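Long-range contacts in putative NAD dependent dehydrogenase (PDB 6NOR), which binds NAD and is probably an oxidoreductase of the GFO/IDH/MocA family that takes part in the biosynthesis of the antibiotic gentamicin: residues 88-93 with 111-116; 28-33 with 53-58; 76-81 with 102-107; 94-99 with 118-123. All blocks are in the same frame, centred on the assembly; numbering follows the deposited sequence.

How the interactions relate
From the N terminus, interaction 2 comes first and closes before the others open: it brings strand 49-55 back beside strand 25-30 after helix 34-44. Interactions 3, 1 and 4 then open in turn at 76-81, 88-93 and 94-99 and close in the same order, so the three loops cross one another. Interaction 3 sets helix 77-81 beside helix 98-107, interaction 1 pairs strand 86-91 with 111-114, and interaction 4 joins the start of helix 98-107 to the lead-in to helix 122-134. Strands 25-30 and 86-91 are neighbours, so interactions 1 and 2 share one Rossmann sheet; helices of interaction 3 pack on it, and interactions 1, 2 and 4 all reach NAD.

Interaction 1 (88-93 with 111-116). With NAD (nicotinamide-adenine-dinucleotide), chain G.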
# COMPACT_ATOMS: atom_id res chain seq x y z
N PHE A 88 -36.13 -24.41 -8.88
CA PHE A 88 -35.15 -23.73 -8.09
C PHE A 88 -35.60 -22.30 -7.84
O PHE A 88 -35.92 -21.56 -8.76
CB PHE A 88 -33.80 -23.77 -8.81
CG PHE A 88 -32.71 -22.96 -8.14
CD1 PHE A 88 -32.39 -23.17 -6.82
CD2 PHE A 88 -32.02 -22.00 -8.85
CE1 PHE A 88 -31.39 -22.43 -6.21
CE2 PHE A 88 -31.01 -21.26 -8.26
CZ PHE A 88 -30.69 -21.48 -6.93
N VAL A 89 -35.65 -21.93 -6.57
CA VAL A 89 -36.14 -20.62 -6.18
C VAL A 89 -35.08 -19.88 -5.38
O VAL A 89 -34.50 -20.42 -4.45
CB VAL A 89 -37.43 -20.73 -5.36
CG1 VAL A 89 -37.97 -19.35 -5.03
CG2 VAL A 89 -38.46 -21.58 -6.10
N VAL A 90 -34.83 -18.64 -5.77
CA VAL A 90 -33.96 -17.72 -5.06
C VAL A 90 -34.80 -16.76 -4.24
O VAL A 90 -35.68 -16.08 -4.77
CB VAL A 90 -33.06 -16.91 -6.03
CG1 VAL A 90 -32.22 -15.89 -5.25
CG2 VAL A 90 -32.15 -17.83 -6.78
N VAL A 91 -34.53 -16.72 -2.94
CA VAL A 91 -35.26 -15.84 -2.02
C VAL A 91 -34.40 -14.67 -1.54
O VAL A 91 -33.50 -14.82 -0.73
CB VAL A 91 -35.77 -16.62 -0.82
CG1 VAL A 91 -36.51 -15.70 0.13
CG2 VAL A 91 -36.69 -17.72 -1.28
N ALA A 92 -34.70 -13.49 -2.06
CA ALA A 92 -33.94 -12.29 -1.76
C ALA A 92 -34.88 -11.21 -1.28
O ALA A 92 -35.00 -10.16 -1.89
CB ALA A 92 -33.15 -11.82 -3.00
N THR A 93 -35.58 -11.49 -0.20
CA THR A 93 -36.58 -10.58 0.31
C THR A 93 -36.08 -10.08 1.65
O THR A 93 -35.02 -10.49 2.08
CB THR A 93 -37.92 -11.29 0.43
OG1 THR A 93 -37.79 -12.40 1.33
CG2 THR A 93 -38.35 -11.80 -0.94
N ASN A 111 -36.11 -26.74 -4.81
CA ASN A 111 -34.81 -26.34 -4.27
C ASN A 111 -34.81 -24.85 -4.02
O ASN A 111 -35.51 -24.11 -4.70
CB ASN A 111 -33.70 -26.71 -5.24
CG ASN A 111 -33.72 -28.17 -5.60
OD1 ASN A 111 -33.11 -29.00 -4.92
ND2 ASN A 111 -34.43 -28.49 -6.67
N VAL A 112 -34.04 -24.41 -3.03
CA VAL A 112 -34.09 -23.01 -2.66
C VAL A 112 -32.73 -22.47 -2.19
O VAL A 112 -32.00 -23.12 -1.45
CB VAL A 112 -35.19 -22.79 -1.57
CG1 VAL A 112 -34.79 -23.39 -0.26
CG2 VAL A 112 -35.51 -21.31 -1.41
N LEU A 113 -32.40 -21.29 -2.69
CA LEU A 113 -31.27 -20.51 -2.22
C LEU A 113 -31.83 -19.31 -1.48
O LEU A 113 -32.52 -18.50 -2.08
CB LEU A 113 -30.39 -20.06 -3.39
CG LEU A 113 -29.35 -18.95 -3.16
CD1 LEU A 113 -28.43 -19.30 -2.02
CD2 LEU A 113 -28.52 -18.69 -4.42
N VAL A 114 -31.55 -19.22 -0.18
CA VAL A 114 -31.99 -18.11 0.65
C VAL A 114 -30.85 -17.16 0.94
O VAL A 114 -29.79 -17.58 1.37
CB VAL A 114 -32.53 -18.57 2.01
CG1 VAL A 114 -33.14 -17.40 2.76
CG2 VAL A 114 -33.54 -19.69 1.83
N GLU A 115 -31.06 -15.88 0.69
CA GLU A 115 -30.08 -14.90 1.03
C GLU A 115 -29.79 -14.88 2.53
O GLU A 115 -30.61 -15.29 3.34
CB GLU A 115 -30.53 -13.52 0.59
CG GLU A 115 -29.89 -13.06 -0.69
CD GLU A 115 -28.36 -13.12 -0.65
OE1 GLU A 115 -27.76 -12.96 0.43
OE2 GLU A 115 -27.77 -13.32 -1.73
N LYS A 116 -28.58 -14.45 2.87
CA LYS A 116 -28.19 -14.03 4.20
C LYS A 116 -29.13 -12.92 4.72
O LYS A 116 -29.52 -12.04 3.97
CB LYS A 116 -26.75 -13.51 4.15
CG LYS A 116 -26.59 -12.23 4.92
CD LYS A 116 -25.83 -11.24 4.19
CE LYS A 116 -26.35 -9.83 4.38
NZ LYS A 116 -25.45 -8.92 3.60
PA NAD G . -34.22 -4.64 -1.28
O1A NAD G . -35.03 -3.72 -0.34
O2A NAD G . -33.41 -3.90 -2.28
O5B NAD G . -35.21 -5.58 -2.06
C5B NAD G . -36.19 -6.29 -1.32
C4B NAD G . -37.26 -6.73 -2.36
O4B NAD G . -38.06 -7.62 -1.86
C3B NAD G . -38.13 -5.53 -2.68
O3B NAD G . -38.25 -5.46 -4.04
C2B NAD G . -39.50 -5.86 -2.02
O2B NAD G . -40.57 -5.24 -2.82
C1B NAD G . -39.54 -7.13 -2.14
N9A NAD G . -40.37 -7.78 -1.14
C8A NAD G . -40.62 -7.44 0.14
N7A NAD G . -41.42 -8.39 0.68
C5A NAD G . -41.67 -9.30 -0.27
C6A NAD G . -42.42 -10.44 -0.26
N6A NAD G . -43.14 -10.96 0.78
N1A NAD G . -42.49 -11.19 -1.35
C2A NAD G . -41.84 -10.82 -2.48
N3A NAD G . -41.10 -9.68 -2.49
C4A NAD G . -41.01 -8.93 -1.39
O3 NAD G . -33.32 -5.53 -0.39
PN NAD G . -32.01 -6.34 -0.81
O1N NAD G . -32.07 -6.94 -2.17
O2N NAD G . -30.79 -5.44 -0.66
O5D NAD G . -31.90 -7.51 0.23
C5D NAD G . -32.69 -8.68 0.10
C4D NAD G . -31.98 -9.85 0.81
O4D NAD G . -30.78 -10.06 0.35
C3D NAD G . -31.78 -9.53 2.32
O3D NAD G . -32.01 -10.62 3.02
C2D NAD G . -30.32 -9.06 2.41
O2D NAD G . -29.80 -9.30 3.79
C1D NAD G . -29.71 -9.79 1.52
N1N NAD G . -28.56 -9.14 0.97
C2N NAD G . -27.42 -9.90 0.74
C3N NAD G . -26.26 -9.33 0.20
C7N NAD G . -25.04 -10.24 -0.00
O7N NAD G . -24.02 -9.78 -0.36
N7N NAD G . -25.15 -11.63 0.28
C4N NAD G . -26.21 -7.98 -0.10
C5N NAD G . -27.35 -7.21 0.13
C6N NAD G . -28.53 -7.80 0.67
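Phe88 and Leu113 lie side by side and point the same way, on neighbouring parallel strands of the Rossmann fold that a beta-alpha-beta crossover joins through helix 98-107. With its CG anti to the backbone N (chi1 174°), Phe88 leans its ring toward the second strand and brings CE1 3.8 Å from Leu113 CB. Val90 shares this face, where helix 34-44 packs. On the reverse face, under helix 98-107, Val91 and Val112 cross obliquely, their CG2 atoms 3.8 Å apart; Val112 CG2 also rests 3.3 Å from Val89 O. Four backbone bonds hold the strands: Val89 N to Asn111 O, Leu113 N to Val89 O, Val91 N to Leu113 O and Glu115 N to Val91 O, the last two almost straight (173° at the hydrogen). Beyond the strand ends lies the cofactor. Glu115, bent about its CB-CG bond, passes CG 3.3 Å from NAD O4D and offers OE1 to the carboxamide N7N at 2.9 Å, while OE2 is hydrogen-bonded to His39. With an alanine at this place, N7N would probably lose this acceptor and His39 its mate, and the carboxamide would be freer to turn. Next along the chain, Lys116 O accepts from NAD O2D at 2.8 Å.

Interaction 2 (28-33 with 53-58); sequences AVVGGG and WVVDRD. With NAD (nicotinamide-adenine-dinucleotide), chain G.
Asp56 OD2 accepts from Gly32 N at 2.6 Å across the two segments, on its anti lone pair, and also from the ribose hydroxyl NAD O3B. The other oxygen, OD1, receives NAD O2B at 2.6 Å. CG lies anti to the backbone N (chi1 -155°), which brings the carboxylate nearer Gly32. Replacing this aspartate with an alanine would probably leave both adenosine ribose hydroxyls without their acceptors and the Gly32 amide without its partner. What holds the carboxylate is an Asx turn: Asp58 N donates to the anti lone pair of OD1 at 2.9 Å, so each oxygen is gripped by one backbone amide and one ribose hydroxyl. Asp58 in turn caps the helix that follows, at Val61 N. Opposite lies the glycine-rich turn of the Rossmann fold's first beta-alpha-beta unit, where a CB on Gly33 would collide with NAD O5B. Behind the turn, strands 25-30 and 49-55 run parallel, bonded Gly31 N to Val55 O, Val55 N to Val29 O and Val29 N to Trp53 O. Val30 and Val55 sit side by side, and Val30 CG1 also reaches NAD C2A at 3.7 Å. Ala28 CB meets Trp53 CB at 4.0 Å, while the indole heads off to helix 77-81 and bonds Asp83 through NE1.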
# COMPACT_ATOMS: atom_id res chain seq x y z
N ALA A 28 -37.23 -19.36 -10.25
CA ALA A 28 -37.97 -18.17 -9.83
C ALA A 28 -37.12 -17.33 -8.88
O ALA A 28 -36.39 -17.85 -8.05
CB ALA A 28 -39.27 -18.55 -9.16
N VAL A 29 -37.23 -16.02 -9.02
CA VAL A 29 -36.55 -15.10 -8.12
C VAL A 29 -37.61 -14.35 -7.33
O VAL A 29 -38.50 -13.77 -7.90
CB VAL A 29 -35.65 -14.11 -8.88
CG1 VAL A 29 -35.14 -13.02 -7.96
CG2 VAL A 29 -34.49 -14.84 -9.51
N VAL A 30 -37.50 -14.40 -6.01
CA VAL A 30 -38.46 -13.77 -5.13
C VAL A 30 -37.79 -12.59 -4.47
O VAL A 30 -36.80 -12.75 -3.76
CB VAL A 30 -38.98 -14.72 -4.05
CG1 VAL A 30 -40.11 -14.05 -3.24
CG2 VAL A 30 -39.43 -16.05 -4.66
N GLY A 31 -38.33 -11.40 -4.69
CA GLY A 31 -37.65 -10.19 -4.29
C GLY A 31 -36.84 -9.69 -5.46
O GLY A 31 -35.76 -10.21 -5.72
N GLY A 32 -37.36 -8.70 -6.17
CA GLY A 32 -36.69 -8.17 -7.34
C GLY A 32 -35.94 -6.89 -7.03
O GLY A 32 -35.85 -5.97 -7.85
N GLY A 33 -35.42 -6.81 -5.81
CA GLY A 33 -34.67 -5.64 -5.41
C GLY A 33 -33.21 -5.77 -5.80
O GLY A 33 -32.86 -6.44 -6.76
N TRP A 53 -39.66 -16.73 -13.59
CA TRP A 53 -40.48 -15.82 -12.80
C TRP A 53 -39.65 -14.89 -11.93
O TRP A 53 -38.64 -15.29 -11.38
CB TRP A 53 -41.43 -16.62 -11.91
CG TRP A 53 -42.48 -17.42 -12.62
CD1 TRP A 53 -42.38 -18.70 -13.03
CD2 TRP A 53 -43.80 -16.99 -12.97
NE1 TRP A 53 -43.54 -19.11 -13.62
CE2 TRP A 53 -44.44 -18.07 -13.60
CE3 TRP A 53 -44.50 -15.79 -12.82
CZ2 TRP A 53 -45.75 -18.00 -14.08
CZ3 TRP A 53 -45.82 -15.71 -13.29
CH2 TRP A 53 -46.42 -16.81 -13.91
N VAL A 54 -40.10 -13.64 -11.87
CA VAL A 54 -39.77 -12.70 -10.82
C VAL A 54 -41.02 -12.53 -9.96
O VAL A 54 -42.08 -12.19 -10.48
CB VAL A 54 -39.32 -11.34 -11.38
CG1 VAL A 54 -39.04 -10.37 -10.26
CG2 VAL A 54 -38.09 -11.50 -12.22
N VAL A 55 -40.91 -12.82 -8.67
CA VAL A 55 -41.99 -12.60 -7.71
C VAL A 55 -41.63 -11.40 -6.85
O VAL A 55 -40.53 -11.35 -6.31
CB VAL A 55 -42.21 -13.82 -6.80
CG1 VAL A 55 -43.42 -13.59 -5.86
CG2 VAL A 55 -42.42 -15.09 -7.62
N ASP A 56 -42.54 -10.44 -6.75
CA ASP A 56 -42.30 -9.25 -5.91
C ASP A 56 -43.63 -8.66 -5.49
O ASP A 56 -44.57 -8.65 -6.27
CB ASP A 56 -41.47 -8.19 -6.64
CG ASP A 56 -40.70 -7.26 -5.67
OD1 ASP A 56 -41.32 -6.44 -4.98
OD2 ASP A 56 -39.45 -7.35 -5.61
N ARG A 57 -43.71 -8.17 -4.26
CA ARG A 57 -44.94 -7.52 -3.81
C ARG A 57 -45.18 -6.26 -4.62
O ARG A 57 -46.32 -5.94 -4.93
CB ARG A 57 -44.88 -7.20 -2.30
CG ARG A 57 -43.88 -6.13 -1.91
CD ARG A 57 -44.14 -5.58 -0.50
NE ARG A 57 -45.44 -4.93 -0.40
CZ ARG A 57 -45.72 -3.73 -0.88
NH1 ARG A 57 -44.79 -3.02 -1.51
NH2 ARG A 57 -46.94 -3.23 -0.74
N ASP A 58 -44.11 -5.55 -4.98
CA ASP A 58 -44.20 -4.34 -5.80
C ASP A 58 -44.14 -4.70 -7.29
O ASP A 58 -43.08 -5.07 -7.79
CB ASP A 58 -43.09 -3.36 -5.43
CG ASP A 58 -43.05 -2.11 -6.33
OD1 ASP A 58 -43.07 -2.22 -7.57
OD2 ASP A 58 -42.98 -0.99 -5.77
PA NAD G . -34.22 -4.64 -1.28
O1A NAD G . -35.03 -3.72 -0.34
O2A NAD G . -33.41 -3.90 -2.28
O5B NAD G . -35.21 -5.58 -2.06
C5B NAD G . -36.19 -6.29 -1.32
C4B NAD G . -37.26 -6.73 -2.36
O4B NAD G . -38.06 -7.62 -1.86
C3B NAD G . -38.13 -5.53 -2.68
O3B NAD G . -38.25 -5.46 -4.04
C2B NAD G . -39.50 -5.86 -2.02
O2B NAD G . -40.57 -5.24 -2.82
C1B NAD G . -39.54 -7.13 -2.14
N9A NAD G . -40.37 -7.78 -1.14
C8A NAD G . -40.62 -7.44 0.14
N7A NAD G . -41.42 -8.39 0.68
C5A NAD G . -41.67 -9.30 -0.27
C6A NAD G . -42.42 -10.44 -0.26
N6A NAD G . -43.14 -10.96 0.78
N1A NAD G . -42.49 -11.19 -1.35
C2A NAD G . -41.84 -10.82 -2.48
N3A NAD G . -41.10 -9.68 -2.49
C4A NAD G . -41.01 -8.93 -1.39
O3 NAD G . -33.32 -5.53 -0.39
PN NAD G . -32.01 -6.34 -0.81
O1N NAD G . -32.07 -6.94 -2.17
O2N NAD G . -30.79 -5.44 -0.66
O5D NAD G . -31.90 -7.51 0.23
C5D NAD G . -32.69 -8.68 0.10
C4D NAD G . -31.98 -9.85 0.81
O4D NAD G . -30.78 -10.06 0.35
C3D NAD G . -31.78 -9.53 2.32
O3D NAD G . -32.01 -10.62 3.02
C2D NAD G . -30.32 -9.06 2.41
O2D NAD G . -29.80 -9.30 3.79
C1D NAD G . -29.71 -9.79 1.52
N1N NAD G . -28.56 -9.14 0.97
C2N NAD G . -27.42 -9.90 0.74
C3N NAD G . -26.26 -9.33 0.20
C7N NAD G . -25.04 -10.24 -0.00
O7N NAD G . -24.02 -9.78 -0.36
N7N NAD G . -25.15 -11.63 0.28
C4N NAD G . -26.21 -7.98 -0.10
C5N NAD G . -27.35 -7.21 0.13
C6N NAD G . -28.53 -7.80 0.67

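Interaction 3 (76-81 with 102-107)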
# COMPACT_ATOMS: atom_id res chain seq x y z
N THR A 76 -47.67 -13.02 -6.56
CA THR A 76 -48.09 -14.18 -5.79
C THR A 76 -47.10 -15.31 -5.96
O THR A 76 -46.97 -15.86 -7.04
CB THR A 76 -49.48 -14.70 -6.25
OG1 THR A 76 -50.40 -13.61 -6.32
CG2 THR A 76 -50.00 -15.74 -5.30
N LEU A 77 -46.42 -15.67 -4.88
CA LEU A 77 -45.50 -16.79 -4.90
C LEU A 77 -46.15 -18.06 -5.45
O LEU A 77 -45.49 -18.88 -6.08
CB LEU A 77 -44.95 -17.03 -3.48
CG LEU A 77 -43.96 -18.19 -3.37
CD1 LEU A 77 -42.73 -17.90 -4.22
CD2 LEU A 77 -43.56 -18.46 -1.93
N ASP A 78 -47.45 -18.21 -5.22
CA ASP A 78 -48.15 -19.42 -5.61
C ASP A 78 -48.29 -19.57 -7.11
O ASP A 78 -48.36 -20.68 -7.62
CB ASP A 78 -49.53 -19.47 -4.96
CG ASP A 78 -49.50 -20.17 -3.61
OD1 ASP A 78 -48.72 -21.14 -3.47
OD2 ASP A 78 -50.25 -19.76 -2.70
N GLU A 79 -48.34 -18.45 -7.83
CA GLU A 79 -48.43 -18.52 -9.27
C GLU A 79 -47.16 -19.15 -9.85
O GLU A 79 -47.22 -20.03 -10.70
CB GLU A 79 -48.68 -17.13 -9.86
CG GLU A 79 -48.97 -17.16 -11.35
CD GLU A 79 -49.44 -15.83 -11.90
OE1 GLU A 79 -49.82 -15.78 -13.08
OE2 GLU A 79 -49.43 -14.83 -11.16
N ALA A 80 -46.00 -18.72 -9.34
CA ALA A 80 -44.72 -19.24 -9.79
C ALA A 80 -44.55 -20.70 -9.41
O ALA A 80 -43.92 -21.47 -10.13
CB ALA A 80 -43.56 -18.41 -9.23
N LEU A 81 -45.08 -21.07 -8.25
CA LEU A 81 -44.95 -22.44 -7.76
C LEU A 81 -45.95 -23.36 -8.48
O LEU A 81 -45.87 -24.58 -8.36
CB LEU A 81 -45.18 -22.49 -6.26
CG LEU A 81 -44.07 -21.87 -5.39
CD1 LEU A 81 -44.50 -21.79 -3.92
CD2 LEU A 81 -42.77 -22.64 -5.52
N ALA A 102 -39.32 -19.52 2.36
CA ALA A 102 -38.53 -20.73 2.12
C ALA A 102 -39.25 -21.97 2.58
O ALA A 102 -39.05 -23.03 2.01
CB ALA A 102 -37.18 -20.64 2.81
N ALA A 103 -40.07 -21.86 3.62
CA ALA A 103 -40.81 -23.02 4.12
C ALA A 103 -41.86 -23.45 3.08
O ALA A 103 -42.09 -24.63 2.88
CB ALA A 103 -41.48 -22.71 5.44
N GLN A 104 -42.47 -22.48 2.43
CA GLN A 104 -43.47 -22.76 1.41
C GLN A 104 -42.83 -23.31 0.11
O GLN A 104 -43.38 -24.20 -0.53
CB GLN A 104 -44.27 -21.50 1.11
CG GLN A 104 -45.38 -21.69 0.12
CD GLN A 104 -46.08 -20.39 -0.21
OE1 GLN A 104 -45.93 -19.39 0.51
NE2 GLN A 104 -46.85 -20.39 -1.30
N VAL A 105 -41.67 -22.79 -0.25
CA VAL A 105 -40.95 -23.28 -1.42
C VAL A 105 -40.51 -24.72 -1.23
O VAL A 105 -40.61 -25.54 -2.12
CB VAL A 105 -39.70 -22.41 -1.72
CG1 VAL A 105 -38.81 -23.07 -2.75
CG2 VAL A 105 -40.13 -21.03 -2.19
N ILE A 106 -40.02 -25.02 -0.03
CA ILE A 106 -39.60 -26.35 0.32
C ILE A 106 -40.78 -27.31 0.36
O ILE A 106 -40.68 -28.43 -0.10
CB ILE A 106 -38.87 -26.33 1.66
CG1 ILE A 106 -37.47 -25.72 1.47
CG2 ILE A 106 -38.77 -27.73 2.25
CD1 ILE A 106 -36.76 -25.42 2.76
N ALA A 107 -41.90 -26.86 0.90
CA ALA A 107 -43.07 -27.73 1.02
C ALA A 107 -43.63 -28.08 -0.36
O ALA A 107 -44.20 -29.15 -0.56
CB ALA A 107 -44.12 -27.07 1.88
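Gln104 NE2 is the polar atom on which three side chains converge: Asp78 OD1 lies 3.0 Å from it, Leu81 CD1 3.8 Å and Leu77 CD2 3.9 Å. The two segments belong to helices 77-81 and 98-107, which lie on the same face of the parallel sheet of the Rossmann fold. The axes of the short segments are inclined by 23° and come no closer than 11.2 Å, so the contact is made by reaching side chains rather than by close backbones. Gln104 does most of the reaching. Its CG stands anti to the backbone N (chi1 -177°) and the chain stays extended through CD, which carries the amide right across to the first helix. Asp78 meets it at about a right angle, with carboxylate and amide planes turned 55° apart, on the outer, solvent-facing side. Leu77 comes from the opposite direction to Gln104 and sets CD2 over one face of the amide, 3.5 Å from Gln104 OE1. Leu81, one helical turn on, slants across the aliphatic part, CD1 being 4.1 Å from Gln104 CG. Toward the sheet the contact turns apolar. Leu77 also packs on Val30 of strand 25-30, and Val105 on Val112 of strand 111-114, while Ala80 sits over Trp53 and Val55. Between the helices on this inner side, Leu77 CD2 and Val105 CG2 approach to 4.3 Å.

Interaction 4 (94-99 with 118-123). With NAD (nicotinamide-adenine-dinucleotide), chain G.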
# COMPACT_ATOMS: atom_id res chain seq x y z
N PRO A 94 -36.83 -9.17 2.33
CA PRO A 94 -36.37 -8.77 3.66
C PRO A 94 -36.19 -9.95 4.60
O PRO A 94 -36.87 -10.99 4.44
CB PRO A 94 -37.47 -7.85 4.14
CG PRO A 94 -37.99 -7.25 2.90
CD PRO A 94 -37.98 -8.36 1.91
N ALA A 95 -35.29 -9.79 5.56
CA ALA A 95 -34.84 -10.91 6.40
C ALA A 95 -35.98 -11.69 7.06
O ALA A 95 -35.98 -12.90 7.03
CB ALA A 95 -33.88 -10.40 7.46
N ALA A 96 -36.97 -11.00 7.62
CA ALA A 96 -38.03 -11.70 8.36
C ALA A 96 -38.99 -12.49 7.47
O ALA A 96 -39.71 -13.35 7.96
CB ALA A 96 -38.82 -10.72 9.22
N THR A 97 -38.98 -12.23 6.17
CA THR A 97 -39.83 -12.97 5.25
C THR A 97 -39.17 -14.27 4.78
O THR A 97 -39.82 -15.12 4.21
CB THR A 97 -40.23 -12.12 4.03
OG1 THR A 97 -39.07 -11.86 3.23
CG2 THR A 97 -40.85 -10.79 4.46
N HIS A 98 -37.87 -14.44 5.03
CA HIS A 98 -37.16 -15.64 4.56
C HIS A 98 -37.76 -16.96 5.03
O HIS A 98 -37.95 -17.87 4.23
CB HIS A 98 -35.69 -15.60 5.01
CG HIS A 98 -34.88 -14.58 4.30
ND1 HIS A 98 -33.55 -14.34 4.60
CD2 HIS A 98 -35.20 -13.71 3.31
CE1 HIS A 98 -33.10 -13.38 3.82
NE2 HIS A 98 -34.08 -12.98 3.03
N GLU A 99 -38.04 -17.08 6.31
CA GLU A 99 -38.54 -18.35 6.82
C GLU A 99 -39.91 -18.77 6.23
O GLU A 99 -40.04 -19.89 5.78
CB GLU A 99 -38.61 -18.33 8.35
CG GLU A 99 -38.68 -19.72 8.99
CD GLU A 99 -40.09 -20.28 9.03
OE1 GLU A 99 -41.04 -19.48 9.15
OE2 GLU A 99 -40.25 -21.52 8.92
N LEU A 118 -29.93 -16.44 6.77
CA LEU A 118 -30.83 -17.54 6.43
C LEU A 118 -32.19 -17.30 7.07
O LEU A 118 -33.16 -17.04 6.38
CB LEU A 118 -30.26 -18.90 6.86
CG LEU A 118 -31.11 -20.10 6.47
CD1 LEU A 118 -31.30 -20.09 4.99
CD2 LEU A 118 -30.51 -21.44 6.90
N VAL A 119 -32.23 -17.34 8.40
CA VAL A 119 -33.40 -17.04 9.19
C VAL A 119 -32.95 -16.28 10.43
O VAL A 119 -31.78 -16.00 10.59
CB VAL A 119 -34.12 -18.30 9.62
CG1 VAL A 119 -34.80 -18.97 8.41
CG2 VAL A 119 -33.13 -19.22 10.28
N LEU A 120 -33.87 -15.96 11.34
CA LEU A 120 -33.51 -15.13 12.47
C LEU A 120 -33.52 -15.86 13.81
O LEU A 120 -33.47 -15.23 14.85
CB LEU A 120 -34.43 -13.91 12.53
CG LEU A 120 -34.36 -13.08 11.24
CD1 LEU A 120 -35.52 -12.09 11.18
CD2 LEU A 120 -32.99 -12.38 11.12
N SER A 121 -33.59 -17.18 13.79
CA SER A 121 -33.52 -17.94 15.03
C SER A 121 -32.91 -19.31 14.77
O SER A 121 -33.00 -19.83 13.66
CB SER A 121 -34.90 -18.06 15.68
OG SER A 121 -35.72 -18.98 14.98
N THR A 122 -32.26 -19.86 15.77
CA THR A 122 -31.61 -21.15 15.64
C THR A 122 -32.62 -22.25 15.33
O THR A 122 -32.38 -23.11 14.50
CB THR A 122 -30.83 -21.49 16.91
OG1 THR A 122 -29.77 -20.55 17.05
CG2 THR A 122 -30.25 -22.90 16.84
N GLY A 123 -33.77 -22.19 16.00
CA GLY A 123 -34.85 -23.14 15.75
C GLY A 123 -35.29 -23.20 14.30
O GLY A 123 -35.33 -24.26 13.68
PA NAD G . -34.22 -4.64 -1.28
O1A NAD G . -35.03 -3.72 -0.34
O2A NAD G . -33.41 -3.90 -2.28
O5B NAD G . -35.21 -5.58 -2.06
C5B NAD G . -36.19 -6.29 -1.32
C4B NAD G . -37.26 -6.73 -2.36
O4B NAD G . -38.06 -7.62 -1.86
C3B NAD G . -38.13 -5.53 -2.68
O3B NAD G . -38.25 -5.46 -4.04
C2B NAD G . -39.50 -5.86 -2.02
O2B NAD G . -40.57 -5.24 -2.82
C1B NAD G . -39.54 -7.13 -2.14
N9A NAD G . -40.37 -7.78 -1.14
C8A NAD G . -40.62 -7.44 0.14
N7A NAD G . -41.42 -8.39 0.68
C5A NAD G . -41.67 -9.30 -0.27
C6A NAD G . -42.42 -10.44 -0.26
N6A NAD G . -43.14 -10.96 0.78
N1A NAD G . -42.49 -11.19 -1.35
C2A NAD G . -41.84 -10.82 -2.48
N3A NAD G . -41.10 -9.68 -2.49
C4A NAD G . -41.01 -8.93 -1.39
O3 NAD G . -33.32 -5.53 -0.39
PN NAD G . -32.01 -6.34 -0.81
O1N NAD G . -32.07 -6.94 -2.17
O2N NAD G . -30.79 -5.44 -0.66
O5D NAD G . -31.90 -7.51 0.23
C5D NAD G . -32.69 -8.68 0.10
C4D NAD G . -31.98 -9.85 0.81
O4D NAD G . -30.78 -10.06 0.35
C3D NAD G . -31.78 -9.53 2.32
O3D NAD G . -32.01 -10.62 3.02
C2D NAD G . -30.32 -9.06 2.41
O2D NAD G . -29.80 -9.30 3.79
C1D NAD G . -29.71 -9.79 1.52
N1N NAD G . -28.56 -9.14 0.97
C2N NAD G . -27.42 -9.90 0.74
C3N NAD G . -26.26 -9.33 0.20
C7N NAD G . -25.04 -10.24 -0.00
O7N NAD G . -24.02 -9.78 -0.36
N7N NAD G . -25.15 -11.63 0.28
C4N NAD G . -26.21 -7.98 -0.10
C5N NAD G . -27.35 -7.21 0.13
C6N NAD G . -28.53 -7.80 0.67
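His98 faces Leu118 O with two atoms, CB at 3.2 Å and ND1 at 3.3 Å. Its CG lies anti to the carbonyl carbon (chi1 -71°), which swings the ring toward the second segment and leaves Leu118 O at the ring's edge, near its plane. The ND1 bond reaches this carbonyl from above its plane and is bent, 135° at the hydrogen, as fits one N-H shared between Leu118 O and Pro117 O. NE2 is hydrogen-bonded to Thr93 O, so the ring is pinned from both sides and CE1 is held 3.1 Å from NAD O3D. Ala95 CA sits over the centre of one ring face. Leu120 stretches its CD1 onto the first segment's backbone, 3.8 Å from Ala96 CA. Glu99 rests CB, 3.9 Å away, and CG on Val119 CG1, and the bend at CB-CG (chi2 -83°) takes the carboxylate away from segment 118-123. Pro94 CD packs 3.3 Å from NAD C8A. Both segments follow neighbouring parallel strands of the Rossmann fold, at the C-terminal ends where NAD binds: 94-99 leads from strand 86-91 into helix 98-107, and the other runs from strand 111-114 into helix 122-134, against which Val119 tucks, while Leu118 and Thr122 touch helix 334-353.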